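Local coordinates for protein telomeric DNA-binding factor trf1 (Schizosaccharomyces pombe, PDB 6K5S) that probably binds telomeric DNA and is present here as its all-helical domain of the telomere repeat binding factor family, with two copies assembled, at residues 18-21 with 22-26; 89-92 with 93-96; 148-151 with 152-156; 176-179 with 180-184; 200-203 with 204-207. All blocks are in the same frame, centred on the assembly; numbering follows the deposited sequence.

Contact 1: residues 18-21 with 22-26; sequences NIIL and SILGK
Ile19 O accepts two bonds from the next turn of helix 10-24. Ile23 N donates to it at 2.8 Å, nearly in line with the carbonyl. Ser22 OG reaches the same oxygen at 3.1 Å, at a C=O...donor angle of 113° and tilted out of the carbonyl plane. This side-chain bond is possible because OG sits between the backbone N and the carbonyl carbon (chi1 73°), which turns the hydroxyl back toward the preceding turn. The buried hydroxyl is thus satisfied within its own helix. Leu24 N bonds Ile20 O at 2.8 Å, and Ser22 N bonds Asn18 O at 3.0 Å. The bond from Gly25 N to Leu21 O is weak, as the helix is ending there.

The packing lies outside this backbone ladder. Ile19 and Ile23 run side by side, with Ile19 CG2 3.8 Å from Ile23 CD1. Ile20 and Leu24 repeat the pattern one residue on, with Ile20 CG2 3.7 Å from Leu24 CD1. Both are plain i to i+4 contacts between branched apolar side chains.

Several neighbours cover these side chains. Ile20 meets Val49, Met50 and Phe53 of helix 41-60, and Ile23 meets Phe46 there and Ile34 of helix 28-36. Ile20, Leu21 and Leu24 touch helix 76-94. Ile19 packs on Leu9 of the second subunit, while Ser22 and Ile23 pack on its Leu3, so this turn is part of the subunit interface.

Contact 2: residues 89-92 with 93-96; sequences IFLA and AVYG
Leu91 and Tyr95 lie side by side at the end of helix 76-94 and form the tight part of this contact with Phe90 and Val94. Leu91 CD1 meets the Tyr95 ring at its edge, in the ring plane, 3.8 Å from CE2. Leu91 CG is anti to the backbone N (chi1 -171°), which swings the isobutyl group forward along the helix to the ring. Phe90 and Val94 cross at a slant, with Phe90 CE1 3.8 Å from Val94 CG1. The other methyl, Val94 CG2, is pressed against Leu91 O at 3.1 Å. These side chains are buried: Phe90 also makes an edge-to-face contact with Phe113, and Tyr95 rests on Val28, Ala31 and Ser32 of helix 28-36.

Beneath them the backbone is regular. Ala93 N bonds Ile89 O at 2.9 Å, Val94 N bonds Phe90 O at 3.0 Å, and Tyr95 N bonds Leu91 O at 3.0 Å.

The loose side is at Ala93 and Gly96. Ala93 is partly exposed, and within this contact its methyl lies against the carbonyl oxygens of Ile89 and Phe90. Gly96 is exposed and turns the chain out of the helix with a positive phi of 89°. With this backbone a CB would run into the carbonyl oxygen of Tyr95. Gly96 N bonds Ala93 O. The positive phi, together with bonds back into the last turn, makes this a Schellman motif, the classic C-terminal stop of a helix.

Contact 3: residues 148-151 with 152-156; sequences GDIL and NDLFP
Phe155 and Leu151 both have CG anti to the carbonyl carbon (chi1 -63° and -78°), which brings the ring and the leucine branch to the same flank of the helix end. They cross at a slant, with Leu151 CD2 3.7 Å from Phe155 CD2. Leu151 O lies at the edge of the ring, in its plane. The same oxygen accepts a bond from Phe155 N at 2.8 Å. Ile150 and Leu154 run side by side, and Ile150 CG2 is 3.8 Å from Leu154 CD1.

On the exposed flank a water donates to Asp149 O and, at 2.7 Å, to Asp153 OD1. Asp153 OD2 makes a salt bridge with Arg145. Asn152 OD1 takes a hydrogen bond from Lys190 of helix 177-195.

With an alanine at Phe155, Leu151 CD2 would probably lose its aromatic neighbour and a gap would open against Leu193 and Arg189 of helix 177-195.

The chemistry is two-sided. The apolar flank of helix 147-154 packs on helices 122-141 and 177-195. The polar flank ties its carboxylate and amide to basic side chains, and the nearby arginine probably helps keep Asp153 ionised.

Contact 4: residues 176-179 with 180-184; sequences TYVE and KQIIE
The ring of Tyr177 has Gln181 CG over one face, 3.8 Å above the plane and offset toward the rim. This is a CH-pi contact, with CG 4.0 Å from the ring centroid. The Gln181 amide lies beyond, its plane 31° from that of the ring, and NE2 is 4.0 Å from Tyr177 CE1. Two torsions build the contact. Tyr177 CG is anti to the backbone N (chi1 174°), which carries the ring forward along the helix. The Gln181 chain bends at chi2 (-54°), which folds its amide back toward the ring. A serine in place of Gln181 would probably leave this face of Tyr177 without its methylene and amide cover and let the ring turn more freely.

The carboxylate of Glu179 is a further flat group. Its OE1 is met by Thr176 N at 2.9 Å, from above the carboxylate plane. In return, Glu179 N donates to Thr176 OG1 at 3.1 Å. The two reciprocal bonds make a capping box at the start of helix 177-195. Val178 CG1 meets Ile182 CD1 at 3.8 Å, and Ile182 N bonds Val178 O at 2.8 Å.

Glu179 OE1 also forms a salt bridge with Arg167, and its side chain packs on Phe163 of helix 159-166. The box gives Thr176 N and the first-turn Glu179 N each a side-chain partner. A buried carboxylate at a helix N terminus, with an arginine beside it, is likely to be held in its charged form. The cap therefore joins the helix start to the preceding loop by charge as well as by hydrogen bonds.

Contact 5: residues 200-203 with 204-207; sequences EALN and EVYP
Glu204 follows Asn203 in the short helix 202-205. Their side chains cross at a slant, the Asn203 amide and Glu204 carboxylate planes being 22° apart. Asn203 CG stands between the backbone N and the carbonyl carbon (chi1 59°), and this places OD1 3.6 Å from Glu204 CG. Glu204 N makes a weak bond to Ala201 O.

Val205 N takes up the same carbonyl oxygen, Ala201 O, in the carbonyl plane at 3.2 Å. The side chain of Val205 has CB 3.5 Å from Leu202 O. Its CG1 lies over one face of the next ring, that of Tyr206, toward the rim.

Tyr206 is the first residue to leave the helix. Its N bonds Leu202 O at 2.7 Å, almost straight along the carbonyl direction. Its side chain runs beside that of Leu202, and Leu202 CD2 lies at the ring edge, in the ring plane, 4.0 Å from CE2. One ring thus has a methyl over a face and another at an edge.

Pro207 has no N-H to offer Asn203 O. Its CA comes within 3.0 Å of that oxygen in a CA-H...O contact. Pro207 is also the N-cap residue of helix 208-222, so a single residue separates Val205, the last of one helix, from this cap of the next.

The turn lies across two long helices. Leu202 and Tyr206 both pack on Leu193 of helix 177-195. Toward helix 122-141, Leu202 meets Tyr136, Tyr206 meets Thr133 and Ile137, and Tyr206 O accepts a bond from Gln134.

Overall arrangement
From the N terminus the five contacts follow in series. Each is local to one helix, so none closes a long loop, and none nests or crosses. Contact 1 ends helix 10-24 and contact 2 ends helix 76-94. These two touch, with Leu24 of the first against Leu91, Ala92 and Tyr95 of the second, which ties the two helix ends together. Contact 3 ends helix 147-154, and contact 4 starts helix 177-195; both lie across the chain's centre from contact 1. Contact 5, on helix 202-205, leads into helix 208-222. Contacts 3 and 5 do not touch, but both pack on helices 122-141 and 177-195, sharing Tyr136 and Leu193.

Contact 1: residues 18-21 with 22-26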
loop_
_atom_site.group_PDB
_atom_site.type_symbol
_atom_site.label_atom_id
_atom_site.label_comp_id
_atom_site.label_asym_id
_atom_site.label_seq_id
_atom_site.Cartn_x
_atom_site.Cartn_y
_atom_site.Cartn_z
ATOM N N ASN A 18 6.624 1.376 -8.585
ATOM C CA ASN A 18 8.025 1.049 -8.837
ATOM C C ASN A 18 8.248 -0.464 -8.821
ATOM O O ASN A 18 8.949 -1.008 -9.681
ATOM C CB ASN A 18 8.907 1.741 -7.795
ATOM C CG ASN A 18 8.997 3.283 -7.988
ATOM O OD1 ASN A 18 8.774 3.816 -9.074
ATOM N ND2 ASN A 18 9.387 3.977 -6.929
ATOM N N ILE A 19 7.663 -1.161 -7.858
ATOM C CA ILE A 19 7.839 -2.610 -7.803
ATOM C C ILE A 19 7.258 -3.262 -9.059
ATOM O O ILE A 19 7.881 -4.131 -9.680
ATOM C CB ILE A 19 7.213 -3.170 -6.515
ATOM C CG1 ILE A 19 8.010 -2.683 -5.294
ATOM C CG2 ILE A 19 7.124 -4.678 -6.577
ATOM C CD1 ILE A 19 7.302 -2.925 -3.946
ATOM N N ILE A 20 6.054 -2.839 -9.456
ATOM C CA ILE A 20 5.428 -3.418 -10.640
ATOM C C ILE A 20 6.278 -3.152 -11.883
ATOM O O ILE A 20 6.507 -4.048 -12.709
ATOM C CB ILE A 20 3.994 -2.865 -10.783
ATOM C CG1 ILE A 20 3.153 -3.330 -9.606
ATOM C CG2 ILE A 20 3.380 -3.245 -12.144
ATOM C CD1 ILE A 20 1.855 -2.572 -9.475
ATOM N N LEU A 21 6.775 -1.922 -12.027
ATOM C CA LEU A 21 7.568 -1.593 -13.205
ATOM C C LEU A 21 8.838 -2.431 -13.267
ATOM O O LEU A 21 9.244 -2.882 -14.344
ATOM C CB LEU A 21 7.928 -0.115 -13.208
ATOM C CG LEU A 21 6.709 0.709 -13.596
ATOM C CD1 LEU A 21 6.949 2.178 -13.193
ATOM C CD2 LEU A 21 6.437 0.542 -15.073
ATOM N N SER A 22 9.458 -2.669 -12.121
ATOM C CA SER A 22 10.706 -3.414 -12.111
ATOM C C SER A 22 10.476 -4.916 -12.204
ATOM O O SER A 22 11.350 -5.638 -12.698
ATOM C CB SER A 22 11.516 -3.055 -10.868
ATOM O OG SER A 22 10.940 -3.619 -9.714
ATOM N N ILE A 23 9.315 -5.414 -11.768
ATOM C CA ILE A 23 9.008 -6.819 -12.010
ATOM C C ILE A 23 8.651 -7.036 -13.475
ATOM O O ILE A 23 9.255 -7.877 -14.158
ATOM C CB ILE A 23 7.895 -7.318 -11.071
ATOM C CG1 ILE A 23 8.400 -7.415 -9.638
ATOM C CG2 ILE A 23 7.405 -8.710 -11.519
ATOM C CD1 ILE A 23 7.322 -7.861 -8.645
ATOM N N LEU A 24 7.686 -6.267 -13.988
ATOM C CA LEU A 24 7.184 -6.475 -15.335
ATOM C C LEU A 24 8.076 -5.875 -16.410
ATOM O O LEU A 24 7.804 -6.086 -17.594
ATOM C CB LEU A 24 5.788 -5.908 -15.486
ATOM C CG LEU A 24 4.720 -6.489 -14.579
ATOM C CD1 LEU A 24 3.483 -5.739 -14.868
ATOM C CD2 LEU A 24 4.528 -7.962 -14.867
ATOM N N GLY A 25 9.115 -5.150 -16.035
ATOM C CA GLY A 25 10.081 -4.676 -16.999
ATOM C C GLY A 25 11.256 -5.597 -17.212
ATOM O O GLY A 25 12.179 -5.241 -17.944
ATOM N N LYS A 26 11.258 -6.779 -16.589
ATOM C CA LYS A 26 12.306 -7.777 -16.779
ATOM C C LYS A 26 12.208 -8.365 -18.184
ATOM O O LYS A 26 11.293 -7.995 -18.936
ATOM C CB LYS A 26 12.185 -8.868 -15.716
ATOM C CG LYS A 26 12.580 -8.403 -14.334
ATOM C CD LYS A 26 12.207 -9.444 -13.303
ATOM C CE LYS A 26 13.318 -9.629 -12.292
ATOM N NZ LYS A 26 12.881 -10.598 -11.259
#

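Contact 2: residues 89-92 with 93-96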
loop_
_atom_site.group_PDB
_atom_site.type_symbol
_atom_site.label_atom_id
_atom_site.label_comp_id
_atom_site.label_asym_id
_atom_site.label_seq_id
_atom_site.Cartn_x
_atom_site.Cartn_y
_atom_site.Cartn_z
ATOM N N ILE A 89 0.492 0.894 -14.622
ATOM C CA ILE A 89 -0.839 0.456 -15.055
ATOM C C ILE A 89 -0.793 -0.056 -16.489
ATOM O O ILE A 89 -1.384 -1.089 -16.812
ATOM C CB ILE A 89 -1.855 1.607 -14.914
ATOM C CG1 ILE A 89 -2.184 1.864 -13.442
ATOM C CG2 ILE A 89 -3.177 1.290 -15.663
ATOM C CD1 ILE A 89 -2.922 3.207 -13.240
ATOM N N PHE A 90 -0.121 0.683 -17.379
ATOM C CA PHE A 90 -0.075 0.288 -18.784
ATOM C C PHE A 90 0.645 -1.044 -18.950
ATOM O O PHE A 90 0.164 -1.936 -19.669
ATOM C CB PHE A 90 0.612 1.373 -19.607
ATOM C CG PHE A 90 0.375 1.256 -21.084
ATOM C CD1 PHE A 90 1.112 0.356 -21.847
ATOM C CD2 PHE A 90 -0.569 2.062 -21.718
ATOM C CE1 PHE A 90 0.905 0.252 -23.213
ATOM C CE2 PHE A 90 -0.782 1.950 -23.090
ATOM C CZ PHE A 90 -0.038 1.051 -23.831
ATOM N N LEU A 91 1.780 -1.207 -18.264
ATOM C CA LEU A 91 2.556 -2.434 -18.378
ATOM C C LEU A 91 1.813 -3.612 -17.765
ATOM O O LEU A 91 1.846 -4.726 -18.308
ATOM C CB LEU A 91 3.929 -2.233 -17.729
ATOM C CG LEU A 91 4.982 -3.323 -17.919
ATOM C CD1 LEU A 91 5.145 -3.659 -19.405
ATOM C CD2 LEU A 91 6.294 -2.869 -17.314
ATOM N N ALA A 92 1.109 -3.383 -16.653
ATOM C CA ALA A 92 0.332 -4.462 -16.047
ATOM C C ALA A 92 -0.845 -4.840 -16.929
ATOM O O ALA A 92 -1.183 -6.026 -17.054
ATOM C CB ALA A 92 -0.158 -4.056 -14.661
ATOM N N ALA A 93 -1.490 -3.843 -17.549
ATOM C CA ALA A 93 -2.537 -4.137 -18.529
ATOM C C ALA A 93 -2.015 -5.036 -19.645
ATOM O O ALA A 93 -2.674 -6.017 -20.026
ATOM C CB ALA A 93 -3.107 -2.847 -19.128
ATOM N N VAL A 94 -0.850 -4.706 -20.207
ATOM C CA VAL A 94 -0.396 -5.480 -21.367
ATOM C C VAL A 94 0.102 -6.865 -20.969
ATOM O O VAL A 94 0.089 -7.786 -21.797
ATOM C CB VAL A 94 0.695 -4.769 -22.198
ATOM C CG1 VAL A 94 0.148 -3.503 -22.899
ATOM C CG2 VAL A 94 1.930 -4.488 -21.396
ATOM N N TYR A 95 0.516 -7.057 -19.721
ATOM C CA TYR A 95 0.831 -8.395 -19.239
ATOM C C TYR A 95 -0.379 -9.105 -18.640
ATOM O O TYR A 95 -0.251 -10.247 -18.187
ATOM C CB TYR A 95 1.975 -8.327 -18.225
ATOM C CG TYR A 95 3.331 -8.450 -18.863
ATOM C CD1 TYR A 95 3.785 -9.678 -19.353
ATOM C CD2 TYR A 95 4.151 -7.351 -19.004
ATOM C CE1 TYR A 95 5.020 -9.793 -19.955
ATOM C CE2 TYR A 95 5.390 -7.458 -19.594
ATOM C CZ TYR A 95 5.822 -8.688 -20.068
ATOM O OH TYR A 95 7.053 -8.798 -20.664
ATOM N N GLY A 96 -1.544 -8.464 -18.611
ATOM C CA GLY A 96 -2.762 -9.108 -18.161
ATOM C C GLY A 96 -3.050 -9.027 -16.680
ATOM O O GLY A 96 -4.094 -9.534 -16.244
#

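Contact 3: residues 148-151 with 152-156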
loop_
_atom_site.group_PDB
_atom_site.type_symbol
_atom_site.label_atom_id
_atom_site.label_comp_id
_atom_site.label_asym_id
_atom_site.label_seq_id
_atom_site.Cartn_x
_atom_site.Cartn_y
_atom_site.Cartn_z
ATOM N N GLY A 148 -12.683 -2.002 -41.682
ATOM C CA GLY A 148 -12.652 -0.586 -42.011
ATOM C C GLY A 148 -12.989 0.311 -40.836
ATOM O O GLY A 148 -12.304 1.307 -40.585
ATOM N N ASP A 149 -14.043 -0.038 -40.087
ATOM C CA ASP A 149 -14.444 0.769 -38.933
ATOM C C ASP A 149 -13.363 0.770 -37.858
ATOM O O ASP A 149 -13.043 1.813 -37.261
ATOM C CB ASP A 149 -15.758 0.245 -38.340
ATOM C CG ASP A 149 -16.929 0.376 -39.285
ATOM O OD1 ASP A 149 -16.751 0.942 -40.396
ATOM O OD2 ASP A 149 -18.029 -0.100 -38.910
ATOM N N ILE A 150 -12.829 -0.408 -37.557
ATOM C CA ILE A 150 -11.764 -0.520 -36.565
ATOM C C ILE A 150 -10.580 0.347 -36.958
ATOM O O ILE A 150 -10.032 1.111 -36.146
ATOM C CB ILE A 150 -11.347 -1.992 -36.406
ATOM C CG1 ILE A 150 -12.591 -2.830 -36.143
ATOM C CG2 ILE A 150 -10.282 -2.112 -35.336
ATOM C CD1 ILE A 150 -12.318 -4.119 -35.512
ATOM N N LEU A 151 -10.186 0.255 -38.220
ATOM C CA LEU A 151 -8.975 0.933 -38.651
ATOM C C LEU A 151 -9.154 2.440 -38.634
ATOM O O LEU A 151 -8.213 3.169 -38.301
ATOM C CB LEU A 151 -8.563 0.444 -40.033
ATOM C CG LEU A 151 -7.882 -0.915 -40.019
ATOM C CD1 LEU A 151 -7.820 -1.563 -41.412
ATOM C CD2 LEU A 151 -6.465 -0.772 -39.435
ATOM N N ASN A 152 -10.350 2.928 -38.988
ATOM C CA ASN A 152 -10.573 4.367 -38.997
ATOM C C ASN A 152 -10.569 4.929 -37.584
ATOM O O ASN A 152 -10.194 6.088 -37.382
ATOM C CB ASN A 152 -11.886 4.710 -39.712
ATOM C CG ASN A 152 -11.763 4.662 -41.232
ATOM O OD1 ASN A 152 -10.663 4.585 -41.793
ATOM N ND2 ASN A 152 -12.908 4.684 -41.907
ATOM N N ASP A 153 -10.957 4.122 -36.590
ATOM C CA ASP A 153 -10.835 4.563 -35.205
ATOM C C ASP A 153 -9.382 4.566 -34.762
ATOM O O ASP A 153 -8.931 5.500 -34.087
ATOM C CB ASP A 153 -11.644 3.657 -34.278
ATOM C CG ASP A 153 -13.126 3.865 -34.414
ATOM O OD1 ASP A 153 -13.544 4.790 -35.151
ATOM O OD2 ASP A 153 -13.872 3.094 -33.789
ATOM N N LEU A 154 -8.635 3.523 -35.123
ATOM C CA LEU A 154 -7.296 3.370 -34.576
ATOM C C LEU A 154 -6.261 4.202 -35.312
ATOM O O LEU A 154 -5.240 4.556 -34.720
ATOM C CB LEU A 154 -6.889 1.904 -34.604
ATOM C CG LEU A 154 -7.529 1.076 -33.498
ATOM C CD1 LEU A 154 -7.229 -0.387 -33.759
ATOM C CD2 LEU A 154 -7.038 1.510 -32.113
ATOM N N PHE A 155 -6.493 4.493 -36.591
ATOM C CA PHE A 155 -5.570 5.242 -37.438
ATOM C C PHE A 155 -6.361 6.386 -38.058
ATOM O O PHE A 155 -6.659 6.376 -39.263
ATOM C CB PHE A 155 -4.969 4.357 -38.533
ATOM C CG PHE A 155 -4.131 3.217 -38.026
ATOM C CD1 PHE A 155 -2.771 3.383 -37.822
ATOM C CD2 PHE A 155 -4.688 1.970 -37.795
ATOM C CE1 PHE A 155 -1.985 2.339 -37.357
ATOM C CE2 PHE A 155 -3.896 0.920 -37.325
ATOM C CZ PHE A 155 -2.542 1.110 -37.115
ATOM N N PRO A 156 -6.720 7.389 -37.261
ATOM C CA PRO A 156 -7.746 8.342 -37.686
ATOM C C PRO A 156 -7.168 9.406 -38.607
ATOM O O PRO A 156 -5.957 9.585 -38.717
ATOM C CB PRO A 156 -8.234 8.941 -36.364
ATOM C CG PRO A 156 -7.046 8.851 -35.450
ATOM C CD PRO A 156 -6.200 7.693 -35.910
HETATM O O HOH W 1 -14.951 3.427 -37.008
#

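Contact 4: residues 176-179 with 180-184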
loop_
_atom_site.group_PDB
_atom_site.type_symbol
_atom_site.label_atom_id
_atom_site.label_comp_id
_atom_site.label_asym_id
_atom_site.label_seq_id
_atom_site.Cartn_x
_atom_site.Cartn_y
_atom_site.Cartn_z
ATOM N N THR A 176 5.741 19.000 -35.822
ATOM C CA THR A 176 7.162 18.699 -35.732
ATOM C C THR A 176 7.535 17.601 -36.724
ATOM O O THR A 176 6.679 16.932 -37.306
ATOM C CB THR A 176 7.554 18.280 -34.308
ATOM O OG1 THR A 176 7.117 16.937 -34.059
ATOM C CG2 THR A 176 6.934 19.213 -33.282
ATOM N N TYR A 177 8.844 17.424 -36.925
ATOM C CA TYR A 177 9.308 16.411 -37.866
ATOM C C TYR A 177 8.889 15.017 -37.414
ATOM O O TYR A 177 8.356 14.232 -38.205
ATOM C CB TYR A 177 10.829 16.505 -38.029
ATOM C CG TYR A 177 11.445 15.407 -38.884
ATOM C CD1 TYR A 177 11.436 15.489 -40.276
ATOM C CD2 TYR A 177 12.059 14.301 -38.297
ATOM C CE1 TYR A 177 12.009 14.496 -41.057
ATOM C CE2 TYR A 177 12.632 13.303 -39.070
ATOM C CZ TYR A 177 12.604 13.407 -40.447
ATOM O OH TYR A 177 13.173 12.416 -41.216
ATOM N N VAL A 178 9.102 14.701 -36.133
ATOM C CA VAL A 178 8.694 13.403 -35.596
ATOM C C VAL A 178 7.196 13.197 -35.781
ATOM O O VAL A 178 6.744 12.129 -36.212
ATOM C CB VAL A 178 9.100 13.289 -34.116
ATOM C CG1 VAL A 178 8.410 12.110 -33.453
ATOM C CG2 VAL A 178 10.610 13.164 -33.994
ATOM N N GLU A 179 6.405 14.229 -35.477
ATOM C CA GLU A 179 4.955 14.117 -35.598
ATOM C C GLU A 179 4.541 13.772 -37.027
ATOM O O GLU A 179 3.729 12.860 -37.250
ATOM C CB GLU A 179 4.294 15.411 -35.125
ATOM C CG GLU A 179 4.121 15.495 -33.600
ATOM C CD GLU A 179 3.877 16.917 -33.100
ATOM O OE1 GLU A 179 3.845 17.860 -33.930
ATOM O OE2 GLU A 179 3.717 17.096 -31.871
ATOM N N LYS A 180 5.104 14.475 -38.017
ATOM C CA LYS A 180 4.753 14.169 -39.400
ATOM C C LYS A 180 5.282 12.809 -39.830
ATOM O O LYS A 180 4.630 12.124 -40.626
ATOM C CB LYS A 180 5.249 15.276 -40.334
ATOM C CG LYS A 180 4.818 16.656 -39.869
ATOM C CD LYS A 180 5.182 17.774 -40.847
ATOM C CE LYS A 180 6.560 18.333 -40.545
ATOM N NZ LYS A 180 7.605 17.481 -41.183
ATOM N N GLN A 181 6.428 12.381 -39.299
ATOM C CA GLN A 181 6.896 11.025 -39.582
ATOM C C GLN A 181 5.936 9.977 -39.022
ATOM O O GLN A 181 5.679 8.944 -39.662
ATOM C CB GLN A 181 8.297 10.821 -39.012
ATOM C CG GLN A 181 9.398 11.389 -39.876
ATOM C CD GLN A 181 9.328 10.858 -41.287
ATOM O OE1 GLN A 181 9.272 9.644 -41.499
ATOM N NE2 GLN A 181 9.316 11.762 -42.264
ATOM N N ILE A 182 5.409 10.214 -37.815
ATOM C CA ILE A 182 4.453 9.274 -37.234
ATOM C C ILE A 182 3.197 9.201 -38.087
ATOM O O ILE A 182 2.708 8.113 -38.418
ATOM C CB ILE A 182 4.112 9.664 -35.785
ATOM C CG1 ILE A 182 5.354 9.590 -34.904
ATOM C CG2 ILE A 182 3.020 8.752 -35.250
ATOM C CD1 ILE A 182 5.144 10.254 -33.558
ATOM N N ILE A 183 2.648 10.360 -38.454
ATOM C CA ILE A 183 1.461 10.358 -39.298
ATOM C C ILE A 183 1.720 9.565 -40.573
ATOM O O ILE A 183 0.895 8.741 -40.991
ATOM C CB ILE A 183 1.016 11.797 -39.596
ATOM C CG1 ILE A 183 0.597 12.481 -38.297
ATOM C CG2 ILE A 183 -0.145 11.802 -40.577
ATOM C CD1 ILE A 183 0.119 13.854 -38.492
ATOM N N GLU A 184 2.889 9.762 -41.185
ATOM C CA GLU A 184 3.191 9.052 -42.422
ATOM C C GLU A 184 3.377 7.560 -42.174
ATOM O O GLU A 184 2.861 6.734 -42.942
ATOM C CB GLU A 184 4.426 9.657 -43.086
ATOM C CG GLU A 184 4.753 9.081 -44.450
ATOM C CD GLU A 184 5.698 9.976 -45.234
ATOM O OE1 GLU A 184 5.801 11.176 -44.896
ATOM O OE2 GLU A 184 6.343 9.479 -46.182
#

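Contact 5: residues 200-203 with 204-207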
loop_
_atom_site.group_PDB
_atom_site.type_symbol
_atom_site.label_atom_id
_atom_site.label_comp_id
_atom_site.label_asym_id
_atom_site.label_seq_id
_atom_site.Cartn_x
_atom_site.Cartn_y
_atom_site.Cartn_z
ATOM N N GLU A 200 -6.577 -13.198 -40.941
ATOM C CA GLU A 200 -6.331 -14.013 -39.759
ATOM C C GLU A 200 -4.843 -14.280 -39.544
ATOM O O GLU A 200 -4.432 -14.645 -38.434
ATOM C CB GLU A 200 -7.117 -15.317 -39.879
ATOM C CG GLU A 200 -8.601 -15.111 -40.290
ATOM C CD GLU A 200 -8.836 -15.221 -41.801
ATOM O OE1 GLU A 200 -9.250 -16.316 -42.260
ATOM O OE2 GLU A 200 -8.624 -14.219 -42.536
ATOM N N ALA A 201 -4.023 -14.082 -40.565
ATOM C CA ALA A 201 -2.584 -14.271 -40.443
ATOM C C ALA A 201 -1.871 -13.081 -39.822
ATOM O O ALA A 201 -0.653 -13.156 -39.608
ATOM C CB ALA A 201 -1.965 -14.549 -41.818
ATOM N N LEU A 202 -2.575 -11.981 -39.546
ATOM C CA LEU A 202 -1.868 -10.769 -39.141
ATOM C C LEU A 202 -1.128 -10.962 -37.820
ATOM O O LEU A 202 -0.060 -10.379 -37.616
ATOM C CB LEU A 202 -2.839 -9.590 -39.070
ATOM C CG LEU A 202 -2.988 -8.894 -40.434
ATOM C CD1 LEU A 202 -4.068 -7.815 -40.403
ATOM C CD2 LEU A 202 -1.665 -8.324 -40.943
ATOM N N ASN A 203 -1.639 -11.808 -36.934
ATOM C CA ASN A 203 -0.944 -11.981 -35.666
ATOM C C ASN A 203 0.349 -12.772 -35.812
ATOM O O ASN A 203 1.219 -12.676 -34.945
ATOM C CB ASN A 203 -1.853 -12.657 -34.657
ATOM C CG ASN A 203 -2.330 -14.002 -35.130
ATOM O OD1 ASN A 203 -1.774 -14.583 -36.064
ATOM N ND2 ASN A 203 -3.373 -14.508 -34.490
ATOM N N GLU A 204 0.492 -13.583 -36.865
ATOM C CA GLU A 204 1.800 -14.167 -37.125
ATOM C C GLU A 204 2.742 -13.116 -37.691
ATOM O O GLU A 204 3.931 -13.093 -37.359
ATOM C CB GLU A 204 1.667 -15.365 -38.066
ATOM C CG GLU A 204 0.856 -16.515 -37.470
ATOM C CD GLU A 204 0.981 -17.801 -38.269
ATOM O OE1 GLU A 204 -0.021 -18.549 -38.380
ATOM O OE2 GLU A 204 2.082 -18.057 -38.802
ATOM N N VAL A 205 2.208 -12.206 -38.508
ATOM C CA VAL A 205 2.999 -11.134 -39.107
ATOM C C VAL A 205 3.417 -10.097 -38.062
ATOM O O VAL A 205 4.532 -9.560 -38.103
ATOM C CB VAL A 205 2.178 -10.492 -40.240
ATOM C CG1 VAL A 205 2.735 -9.177 -40.594
ATOM C CG2 VAL A 205 2.133 -11.406 -41.453
ATOM N N TYR A 206 2.518 -9.756 -37.139
ATOM C CA TYR A 206 2.820 -8.829 -36.051
ATOM C C TYR A 206 2.573 -9.585 -34.752
ATOM O O TYR A 206 1.540 -9.384 -34.089
ATOM C CB TYR A 206 1.975 -7.559 -36.152
ATOM C CG TYR A 206 2.174 -6.783 -37.442
ATOM C CD1 TYR A 206 3.284 -5.970 -37.632
ATOM C CD2 TYR A 206 1.234 -6.856 -38.458
ATOM C CE1 TYR A 206 3.451 -5.250 -38.809
ATOM C CE2 TYR A 206 1.390 -6.151 -39.633
ATOM C CZ TYR A 206 2.501 -5.356 -39.810
ATOM O OH TYR A 206 2.631 -4.665 -40.995
ATOM N N PRO A 207 3.490 -10.484 -34.370
ATOM C CA PRO A 207 3.253 -11.332 -33.198
ATOM C C PRO A 207 3.186 -10.521 -31.913
ATOM O O PRO A 207 3.877 -9.514 -31.741
ATOM C CB PRO A 207 4.463 -12.280 -33.196
ATOM C CG PRO A 207 5.550 -11.496 -33.864
ATOM C CD PRO A 207 4.836 -10.693 -34.940
#